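Local structure of Kiaa0380 (Homo sapiens, 1HTJ) at residues Gly45-Leu48 and Arg49-Phe52; Glu131-Glu134 and Gln135-Asp138; His137-Arg140 and Thr141-Thr144; Tyr151-Asn154 and Asp155-Asp158; Gly178-Leu181 and Ser182-Ala186. The protein is a guanine nucleotide exchange factor for Rho GTPases whose RGS-like domain, the part described here, probably links heterotrimeric G proteins to Rho signalling. The protein carries 3 engineered substitutions. One frame throughout, in Å; residues are numbered along the deposited sequence.

Contact 1. Residues Gly45-Leu48 and Arg49-Phe52; sequences GVFL and RYIF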
# COMPACT_ATOMS: atom_id res chain seq x y z
N GLY A 45 6.31 4.62 4.00
CA GLY A 45 6.10 4.12 5.34
C GLY A 45 5.46 5.18 6.22
O GLY A 45 4.49 4.91 6.91
N VAL A 46 6.01 6.39 6.19
CA VAL A 46 5.45 7.48 6.99
C VAL A 46 3.97 7.65 6.60
O VAL A 46 3.09 7.67 7.45
CB VAL A 46 6.21 8.81 6.72
CG1 VAL A 46 5.47 9.98 7.33
CG2 VAL A 46 7.62 8.72 7.29
N PHE A 47 3.72 7.77 5.30
CA PHE A 47 2.36 7.93 4.80
C PHE A 47 1.46 6.78 5.25
O PHE A 47 0.30 6.99 5.61
CB PHE A 47 2.40 8.02 3.27
CG PHE A 47 1.04 8.25 2.62
CD1 PHE A 47 0.14 9.17 3.16
CD2 PHE A 47 0.67 7.54 1.47
CE1 PHE A 47 -1.11 9.39 2.57
CE2 PHE A 47 -0.57 7.75 0.88
CZ PHE A 47 -1.46 8.68 1.43
N LEU A 48 2.00 5.56 5.26
CA LEU A 48 1.24 4.39 5.65
C LEU A 48 0.87 4.42 7.13
O LEU A 48 -0.20 3.99 7.53
CB LEU A 48 2.03 3.11 5.31
CG LEU A 48 1.97 2.68 3.84
CD1 LEU A 48 3.00 1.59 3.56
CD2 LEU A 48 0.59 2.15 3.53
N ARG A 49 1.77 4.95 7.95
CA ARG A 49 1.50 5.05 9.38
C ARG A 49 0.27 5.92 9.60
O ARG A 49 -0.58 5.63 10.43
CB ARG A 49 2.72 5.62 10.11
CG ARG A 49 3.86 4.62 10.19
CD ARG A 49 5.12 5.19 10.79
NE ARG A 49 4.96 5.55 12.19
CZ ARG A 49 5.98 5.86 12.99
NH1 ARG A 49 7.21 5.85 12.53
NH2 ARG A 49 5.77 6.17 14.26
N TYR A 50 0.17 7.00 8.82
CA TYR A 50 -0.98 7.88 8.92
C TYR A 50 -2.21 7.08 8.49
O TYR A 50 -3.21 7.04 9.21
CB TYR A 50 -0.81 9.11 8.00
CG TYR A 50 -2.13 9.82 7.74
CD1 TYR A 50 -2.80 10.49 8.76
CD2 TYR A 50 -2.75 9.72 6.49
CE1 TYR A 50 -4.08 11.04 8.54
CE2 TYR A 50 -4.02 10.26 6.27
CZ TYR A 50 -4.69 10.91 7.29
OH TYR A 50 -5.97 11.38 7.07
N ILE A 51 -2.12 6.43 7.34
CA ILE A 51 -3.24 5.64 6.83
C ILE A 51 -3.70 4.61 7.87
O ILE A 51 -4.87 4.59 8.27
CB ILE A 51 -2.85 4.87 5.55
CG1 ILE A 51 -2.43 5.84 4.44
CG2 ILE A 51 -4.01 3.97 5.12
CD1 ILE A 51 -3.53 6.72 3.91
N PHE A 52 -2.78 3.76 8.30
CA PHE A 52 -3.11 2.71 9.26
C PHE A 52 -3.74 3.25 10.54
O PHE A 52 -4.62 2.60 11.11
CB PHE A 52 -1.86 1.89 9.61
CG PHE A 52 -1.50 0.86 8.56
CD1 PHE A 52 -0.78 -0.29 8.91
CD2 PHE A 52 -1.86 1.03 7.22
CE1 PHE A 52 -0.42 -1.24 7.96
CE2 PHE A 52 -1.50 0.08 6.25
CZ PHE A 52 -0.78 -1.05 6.62
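Ile-51 meets the ring of Phe-47 one helical turn away. Its CG1 sits over the centre of one ring face, 4.1 Å above the plane of the Phe-47 ring. CD1 lies off-centre on the ring as a CH-pi contact, 3.8 Å from Phe-47 CZ. The Phe-47 ring is brought there by a first torsion that turns CG away from the backbone N (chi1 -178°). Leu-48 and Phe-52 form a second pair. They run side by side, and Leu-48 CD2 touches Phe-52 CE2 at 4.0 Å. Arg-49 lays its CG along the Gly-45 carbonyl, 3.4 Å from Gly-45 O, and its NH1 goes on to Gln-173.

Alpha-helical i to i+4 bonds set these spacings. The bond from Phe-52 N to Leu-48 O is short and nearly straight, at 2.7 Å and 174°. Ile-51 N reaches Phe-47 O at 3.0 Å. Replacing Ile-51 by alanine removes CG1 and CD1, and is likely to open a gap over the Phe-47 ring and let it shift.

This part of helix 41-54 is largely buried in the RGS-like domain, an all-helical fold. Phe-47, Tyr-50 and Ile-51 face helix 118-144. Leu-48 and Phe-52 pack on helices 163-182 and 186-202, with Leu-177 and Leu-196 touching both side chains.

Contact 2. Residues Glu131-Glu134 and Gln135-Asp138; sequences EIQE and QIHD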
# COMPACT_ATOMS: atom_id res chain seq x y z
N GLU A 131 -9.52 8.10 -4.13
CA GLU A 131 -9.48 8.06 -2.66
C GLU A 131 -8.06 8.15 -2.16
O GLU A 131 -7.79 8.74 -1.12
CB GLU A 131 -10.17 6.80 -2.12
CG GLU A 131 -10.18 6.73 -0.58
CD GLU A 131 -11.24 5.76 -0.03
OE1 GLU A 131 -11.68 4.85 -0.77
OE2 GLU A 131 -11.63 5.90 1.15
N ILE A 132 -7.14 7.55 -2.89
CA ILE A 132 -5.75 7.62 -2.50
C ILE A 132 -5.31 9.10 -2.53
O ILE A 132 -4.66 9.58 -1.60
CB ILE A 132 -4.87 6.78 -3.43
CG1 ILE A 132 -5.26 5.31 -3.29
CG2 ILE A 132 -3.41 7.01 -3.11
CD1 ILE A 132 -4.41 4.35 -4.12
N GLN A 133 -5.69 9.81 -3.59
CA GLN A 133 -5.34 11.21 -3.74
C GLN A 133 -5.87 12.03 -2.58
O GLN A 133 -5.17 12.86 -2.02
CB GLN A 133 -5.91 11.78 -5.04
CG GLN A 133 -5.07 11.46 -6.27
CD GLN A 133 -3.61 11.86 -6.10
OE1 GLN A 133 -3.31 12.97 -5.64
NE2 GLN A 133 -2.70 10.96 -6.47
N GLU A 134 -7.12 11.78 -2.23
CA GLU A 134 -7.75 12.48 -1.13
C GLU A 134 -6.95 12.22 0.16
O GLU A 134 -6.67 13.16 0.92
CB GLU A 134 -9.18 11.97 -0.97
CG GLU A 134 -10.05 12.85 -0.14
CD GLU A 134 -11.21 12.08 0.45
OE1 GLU A 134 -11.91 11.37 -0.32
OE2 GLU A 134 -11.40 12.17 1.69
N GLN A 135 -6.57 10.97 0.40
CA GLN A 135 -5.77 10.63 1.57
C GLN A 135 -4.42 11.34 1.49
O GLN A 135 -3.88 11.77 2.51
CB GLN A 135 -5.57 9.11 1.66
CG GLN A 135 -6.88 8.31 1.84
CD GLN A 135 -6.65 6.82 2.01
OE1 GLN A 135 -5.58 6.32 1.66
NE2 GLN A 135 -7.65 6.11 2.53
N ILE A 136 -3.87 11.44 0.29
CA ILE A 136 -2.60 12.13 0.12
C ILE A 136 -2.77 13.60 0.56
O ILE A 136 -1.91 14.15 1.24
CB ILE A 136 -2.11 12.05 -1.35
CG1 ILE A 136 -1.29 10.76 -1.53
CG2 ILE A 136 -1.26 13.28 -1.71
CD1 ILE A 136 -0.82 10.49 -2.94
N HIS A 137 -3.89 14.20 0.19
CA HIS A 137 -4.18 15.58 0.58
C HIS A 137 -4.28 15.66 2.11
O HIS A 137 -3.70 16.55 2.75
CB HIS A 137 -5.51 16.04 -0.06
CG HIS A 137 -6.17 17.16 0.68
ND1 HIS A 137 -5.68 18.45 0.67
CD2 HIS A 137 -7.24 17.17 1.51
CE1 HIS A 137 -6.41 19.20 1.48
NE2 HIS A 137 -7.37 18.45 2.00
N ASP A 138 -5.02 14.72 2.68
CA ASP A 138 -5.20 14.69 4.12
C ASP A 138 -3.89 14.62 4.86
O ASP A 138 -3.70 15.32 5.85
CB ASP A 138 -6.07 13.51 4.50
CG ASP A 138 -7.48 13.68 4.03
OD1 ASP A 138 -7.98 14.83 4.10
OD2 ASP A 138 -8.08 12.67 3.61
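Gln-135 lays its CG against the Glu-131 carbonyl oxygen, one turn earlier in helix 118-144. Backbone hydrogen bonds are the first kind of interaction. Four i to i+4 bonds run in succession, from Gln-135 N to Glu-131 O at 3.0 Å through to Asp-138 N to Glu-134 O at 2.9 Å.

Packing comes next. One pair is apolar: Ile-132 CG2 lies 4.3 Å from Ile-136 CD1. Other side chains pack on one another and on the backbone. Ile-136 CD1 is 4.0 Å from Gln-133 NE2, where the bent Gln-133 chain runs alongside it. Gln-135 CG rests 3.1 Å from Glu-131 O. Its chain is extended beyond CG (chi2 -177°), which carries the amide past Glu-131 CG. There the amide and the Glu-131 carboxylate are turned 63° from each other. Gln-135 NE2 is hydrogen-bonded to Asp-56 O, so the amide ties this helix to the chain just after helix 41-54.

The third kind is electrostatic. Glu-134 OE2 and Asp-138 OD2 stand 3.9 Å apart, with their carboxylate planes nearly perpendicular at 84°. Two like charges this close are likely to disfavour each other, and may raise the proton affinity of one. The helix therefore pairs buried isoleucines and an amide whose NE2 is bonded to Asp-56 O with an acidic outer side.

Contact 3. Residues His137-Arg140 and Thr141-Thr144; sequences HDYR and TKRT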
# COMPACT_ATOMS: atom_id res chain seq x y z
N HIS A 137 -3.89 14.20 0.19
CA HIS A 137 -4.18 15.58 0.58
C HIS A 137 -4.28 15.66 2.11
O HIS A 137 -3.70 16.55 2.75
CB HIS A 137 -5.51 16.04 -0.06
CG HIS A 137 -6.17 17.16 0.68
ND1 HIS A 137 -5.68 18.45 0.67
CD2 HIS A 137 -7.24 17.17 1.51
CE1 HIS A 137 -6.41 19.20 1.48
NE2 HIS A 137 -7.37 18.45 2.00
N ASP A 138 -5.02 14.72 2.68
CA ASP A 138 -5.20 14.69 4.12
C ASP A 138 -3.89 14.62 4.86
O ASP A 138 -3.70 15.32 5.85
CB ASP A 138 -6.07 13.51 4.50
CG ASP A 138 -7.48 13.68 4.03
OD1 ASP A 138 -7.98 14.83 4.10
OD2 ASP A 138 -8.08 12.67 3.61
N TYR A 139 -2.98 13.78 4.39
CA TYR A 139 -1.70 13.67 5.07
C TYR A 139 -0.89 14.96 4.94
O TYR A 139 -0.22 15.35 5.89
CB TYR A 139 -0.86 12.49 4.56
CG TYR A 139 0.39 12.36 5.39
CD1 TYR A 139 0.29 12.20 6.78
CD2 TYR A 139 1.66 12.53 4.83
CE1 TYR A 139 1.42 12.23 7.59
CE2 TYR A 139 2.81 12.56 5.65
CZ TYR A 139 2.66 12.42 7.03
OH TYR A 139 3.75 12.53 7.86
N ARG A 140 -0.95 15.61 3.78
CA ARG A 140 -0.21 16.86 3.61
C ARG A 140 -0.75 17.90 4.58
O ARG A 140 -0.02 18.75 5.07
CB ARG A 140 -0.31 17.37 2.17
CG ARG A 140 0.69 16.66 1.21
CD ARG A 140 0.01 16.07 -0.03
NE ARG A 140 -0.27 17.07 -1.06
CZ ARG A 140 0.68 17.79 -1.66
NH1 ARG A 140 1.95 17.60 -1.32
NH2 ARG A 140 0.36 18.69 -2.59
N THR A 141 -2.04 17.82 4.88
CA THR A 141 -2.64 18.74 5.82
C THR A 141 -2.00 18.49 7.19
O THR A 141 -1.66 19.44 7.89
CB THR A 141 -4.17 18.53 5.90
OG1 THR A 141 -4.76 18.90 4.65
CG2 THR A 141 -4.77 19.35 7.04
N LYS A 142 -1.83 17.22 7.56
CA LYS A 142 -1.19 16.86 8.84
C LYS A 142 0.22 17.46 8.90
O LYS A 142 0.66 17.92 9.96
CB LYS A 142 -1.08 15.33 8.99
CG LYS A 142 -2.42 14.61 9.08
CD LYS A 142 -3.00 14.75 10.45
CE LYS A 142 -4.43 14.25 10.53
NZ LYS A 142 -4.91 14.29 11.96
N ARG A 143 0.92 17.44 7.77
CA ARG A 143 2.27 18.00 7.71
C ARG A 143 2.20 19.53 7.94
O ARG A 143 2.92 20.09 8.78
CB ARG A 143 2.92 17.70 6.35
CG ARG A 143 2.94 16.21 6.00
CD ARG A 143 3.78 15.87 4.77
NE ARG A 143 5.22 15.88 5.06
CZ ARG A 143 6.11 16.63 4.41
NH1 ARG A 143 5.73 17.42 3.43
NH2 ARG A 143 7.38 16.61 4.78
N THR A 144 1.31 20.20 7.21
CA THR A 144 1.12 21.63 7.35
C THR A 144 0.84 21.99 8.81
O THR A 144 1.18 23.08 9.28
CB THR A 144 -0.05 22.11 6.49
OG1 THR A 144 0.26 21.91 5.10
CG2 THR A 144 -0.33 23.58 6.74
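Thr-141 closes back on His-137 by the familiar helix motif in which a threonine hydroxyl bonds to the carbonyl four residues earlier. This is the last part of helix 118-144. Thr-141 OG1 donates to His-137 O at 3.2 Å, from above the carbonyl plane. Thr-141 N donates to the same His-137 O at 3.0 Å, so two bonds grip this oxygen. The hydroxyl oxygen also lies over one face of the imidazole, offset toward the rim, with His-137 CE1 3.6 Å away.

Arg-140 adds mainly backbone. Its carbonyl receives Thr-144 N at 2.9 Å, a nearly straight bond of 170° in the last turn. The Arg-140 side chain bends at chi2 and chi3 and reaches Gln-32 of helix 27-32.

Tyr-139 is the buried residue here. Its ring, with CG turned from the backbone N (chi1 -174°), takes Arg-143 CG over one face, a CH-pi contact 4.1 Å from the ring centroid. The guanidinium plane is inclined 35° to the ring. Glu-153 OE2 forms a salt bridge with Arg-143 NE and a probable hydrogen bond with Tyr-139 OH. Arg-143 NH1 forms a second salt bridge with Asp-28. These bonds join the helix end to helix 27-32 and the later loop. Arg-143 CD also lies above the Tyr-139 ring, 3.6 Å from Tyr-139 CE2.

Contact 4. Residues Tyr151-Asn154 and Asp155-Asp158; sequences YGEN and DLLD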
# COMPACT_ATOMS: atom_id res chain seq x y z
N TYR A 151 4.07 10.51 12.82
CA TYR A 151 4.06 9.42 11.87
C TYR A 151 5.41 8.99 11.33
O TYR A 151 5.47 8.38 10.27
CB TYR A 151 3.15 9.78 10.72
CG TYR A 151 1.79 10.20 11.20
CD1 TYR A 151 1.46 11.55 11.34
CD2 TYR A 151 0.83 9.24 11.52
CE1 TYR A 151 0.20 11.93 11.78
CE2 TYR A 151 -0.41 9.61 11.97
CZ TYR A 151 -0.73 10.95 12.10
OH TYR A 151 -1.98 11.29 12.56
N GLY A 152 6.49 9.32 12.05
CA GLY A 152 7.82 8.94 11.64
C GLY A 152 8.63 9.95 10.83
O GLY A 152 9.75 9.65 10.41
N GLU A 153 8.11 11.16 10.62
CA GLU A 153 8.84 12.12 9.81
C GLU A 153 10.19 12.53 10.36
O GLU A 153 11.01 13.07 9.63
CB GLU A 153 7.98 13.35 9.51
CG GLU A 153 6.86 13.01 8.55
CD GLU A 153 6.54 14.11 7.58
OE1 GLU A 153 7.44 14.92 7.31
OE2 GLU A 153 5.40 14.17 7.07
N ASN A 154 10.44 12.28 11.64
CA ASN A 154 11.75 12.63 12.18
C ASN A 154 12.81 11.79 11.49
O ASN A 154 13.84 12.31 11.08
CB ASN A 154 11.79 12.37 13.68
CG ASN A 154 11.33 13.56 14.48
OD1 ASN A 154 10.81 14.53 13.91
ND2 ASN A 154 11.50 13.51 15.79
N ASP A 155 12.53 10.50 11.35
CA ASP A 155 13.46 9.58 10.73
C ASP A 155 13.81 10.00 9.31
O ASP A 155 14.84 9.61 8.80
CB ASP A 155 12.89 8.17 10.72
CG ASP A 155 12.39 7.75 12.09
OD1 ASP A 155 13.04 8.12 13.08
OD2 ASP A 155 11.34 7.05 12.16
N LEU A 156 12.94 10.78 8.68
CA LEU A 156 13.18 11.23 7.31
C LEU A 156 14.38 12.17 7.27
O LEU A 156 15.03 12.31 6.24
CB LEU A 156 11.96 11.94 6.73
CG LEU A 156 10.71 11.11 6.41
CD1 LEU A 156 9.77 11.95 5.57
CD2 LEU A 156 11.10 9.87 5.64
N LEU A 157 14.65 12.82 8.40
CA LEU A 157 15.77 13.74 8.50
C LEU A 157 17.06 12.96 8.33
O LEU A 157 18.03 13.47 7.79
CB LEU A 157 15.77 14.44 9.86
CG LEU A 157 14.51 15.25 10.21
CD1 LEU A 157 14.63 15.76 11.64
CD2 LEU A 157 14.35 16.42 9.23
N ASP A 158 17.05 11.71 8.79
CA ASP A 158 18.20 10.84 8.70
C ASP A 158 18.62 10.43 7.29
O ASP A 158 19.75 10.00 7.07
CB ASP A 158 17.96 9.59 9.55
CG ASP A 158 18.37 9.79 10.99
OD1 ASP A 158 18.05 10.86 11.55
OD2 ASP A 158 19.00 8.88 11.56
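Leu-156 packs back over the backbone of Glu-153, with Leu-156 CB 3.3 Å from Glu-153 O. This is the tighter side. The leucine also lies on Ala-42 and Val-46 of helix 41-54 and on Phe-31. A bend at chi2 (-144°) brings Glu-153 OE1 beside Leu-156 CD1, at 4.2 Å. The polar end of Glu-153 is engaged by helix 118-144.

The chain here is a series of tight turns in the loop between helices 118-144 and 163-182. Phi and psi from Asp-155 to Asp-158 are helical, but the bonds are i to i+3. Leu-157 N reaches Asn-154 O at 2.8 Å and Leu-156 N reaches Glu-153 O at 3.1 Å, both from above the carbonyl plane. The bond from Asp-155 N to Gly-152 O is weak. Gly-152 has a positive phi of 95°, where a CB would press on the preceding carbonyl oxygen.

Asp-155 points its carboxylate at helix 163-182. OD1 forms a salt bridge with Lys-172 and OD2 a hydrogen bond with Gln-173. On the solvent side Asn-154 and Leu-157 are exposed. Their one close touch there is to the backbone, with Leu-157 CG 3.1 Å from Asn-154 O.

Contact 5. Residues Gly178-Leu181 and Ser182-Ala186; sequences GDIL and SAYAA. Engineered in segment 182-186: Ala-183 (natural residue Lys), Ala-185 (natural residue Glu), Ala-186 (natural residue Glu).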
# COMPACT_ATOMS: atom_id res chain seq x y z
N GLY A 178 3.77 -2.32 12.17
CA GLY A 178 3.44 -3.59 12.79
C GLY A 178 2.89 -3.32 14.18
O GLY A 178 1.96 -3.99 14.63
N ASP A 179 3.47 -2.34 14.87
CA ASP A 179 2.98 -2.01 16.20
C ASP A 179 1.57 -1.47 16.09
O ASP A 179 0.72 -1.80 16.91
CB ASP A 179 3.88 -0.98 16.88
CG ASP A 179 5.16 -1.59 17.41
OD1 ASP A 179 5.14 -2.80 17.71
OD2 ASP A 179 6.18 -0.87 17.52
N ILE A 180 1.31 -0.66 15.08
CA ILE A 180 -0.03 -0.11 14.89
C ILE A 180 -1.01 -1.27 14.66
O ILE A 180 -2.09 -1.31 15.26
CB ILE A 180 -0.07 0.88 13.67
CG1 ILE A 180 0.79 2.11 13.98
CG2 ILE A 180 -1.50 1.30 13.37
CD1 ILE A 180 0.83 3.15 12.86
N LEU A 181 -0.62 -2.23 13.82
CA LEU A 181 -1.46 -3.39 13.50
C LEU A 181 -1.69 -4.34 14.67
O LEU A 181 -2.74 -4.98 14.76
CB LEU A 181 -0.87 -4.20 12.34
CG LEU A 181 -0.75 -3.54 10.96
CD1 LEU A 181 -0.08 -4.48 9.97
CD2 LEU A 181 -2.14 -3.18 10.47
N SER A 182 -0.72 -4.44 15.57
CA SER A 182 -0.84 -5.35 16.72
C SER A 182 -2.09 -5.06 17.57
O SER A 182 -2.60 -5.95 18.25
CB SER A 182 0.39 -5.23 17.62
OG SER A 182 0.39 -4.00 18.32
N ALA A 183 -2.56 -3.83 17.51
CA ALA A 183 -3.71 -3.38 18.27
C ALA A 183 -5.05 -3.58 17.57
O ALA A 183 -6.09 -3.39 18.19
CB ALA A 183 -3.53 -1.92 18.64
N TYR A 184 -5.03 -3.97 16.30
CA TYR A 184 -6.29 -4.15 15.56
C TYR A 184 -6.85 -5.59 15.59
O TYR A 184 -6.13 -6.55 15.88
CB TYR A 184 -6.10 -3.68 14.10
CG TYR A 184 -5.82 -2.19 13.97
CD1 TYR A 184 -5.40 -1.64 12.76
CD2 TYR A 184 -6.00 -1.32 15.07
CE1 TYR A 184 -5.15 -0.27 12.63
CE2 TYR A 184 -5.76 0.04 14.96
CZ TYR A 184 -5.34 0.57 13.74
OH TYR A 184 -5.10 1.93 13.65
N ALA A 185 -8.16 -5.70 15.32
CA ALA A 185 -8.84 -7.00 15.28
C ALA A 185 -8.15 -7.84 14.21
O ALA A 185 -7.76 -7.32 13.17
CB ALA A 185 -10.31 -6.81 14.93
N ALA A 186 -8.03 -9.14 14.47
CA ALA A 186 -7.36 -10.06 13.56
C ALA A 186 -7.87 -10.05 12.13
O ALA A 186 -7.07 -10.14 11.20
CB ALA A 186 -7.43 -11.48 14.11
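Tyr-184 swings its ring back under the end of helix 163-182. Its CB begins 3.7 Å from Leu-181 O, the carbonyl that receives Tyr-184 N at 2.9 Å. CG follows beside the backbone N (chi1 -64°), and the ring then passes beneath Ile-180 O. That oxygen sits over the centre of one ring face, 3.8 Å above the plane of the Tyr-184 ring. CD1, next to CG, approaches Leu-181 CD2. Farther out, CE1 and CZ meet Ile-180 CG2; for Tyr-184 CZ the distance is 3.9 Å. At the tip, Tyr-184 OH lies 3.7 Å from Ile-180 CG2 and is hydrogen-bonded to Phe-52 O of helix 41-54.

Near the end of the helix Ser-182 OG bonds to Asp-179 O at 2.6 Å. Ala-183, Ala-185 and Ala-186 are engineered; Ala-185 occupies the N-cap of helix 186-202.

A leucine in place of Tyr-184 would probably leave Phe-52 O without its hydroxyl partner and Ile-180 CG2 without the ring. The contact is thus mixed: one face of the phenol takes the Ile-180 carbonyl oxygen and neighbouring aliphatic carbons, while its hydroxyl is satisfied by Phe-52 O of another helix.

Contact 1 is the buried one, and contacts 2, 3, 4 and 5 all touch it. Contact 2 is partly buried, and contacts 3, 4 and 5 lie at the surface. Contacts 2 and 3 share His-137 and Asp-138 on helix 118-144, with centres about 9 Å apart. Their chemistry shifts along that helix from a close acidic pair to arginine salt bridges. Contact 3 meets contact 4 through Glu-153, which joins a helix end to a loop. Contact 5 reaches contact 1 through a phenol-to-carbonyl bond and apolar packing. Contacts 1 to 3 keep i to i+4 backbone bonds, whereas contact 4 has i to i+3 turns and contact 5 passes from one to the other.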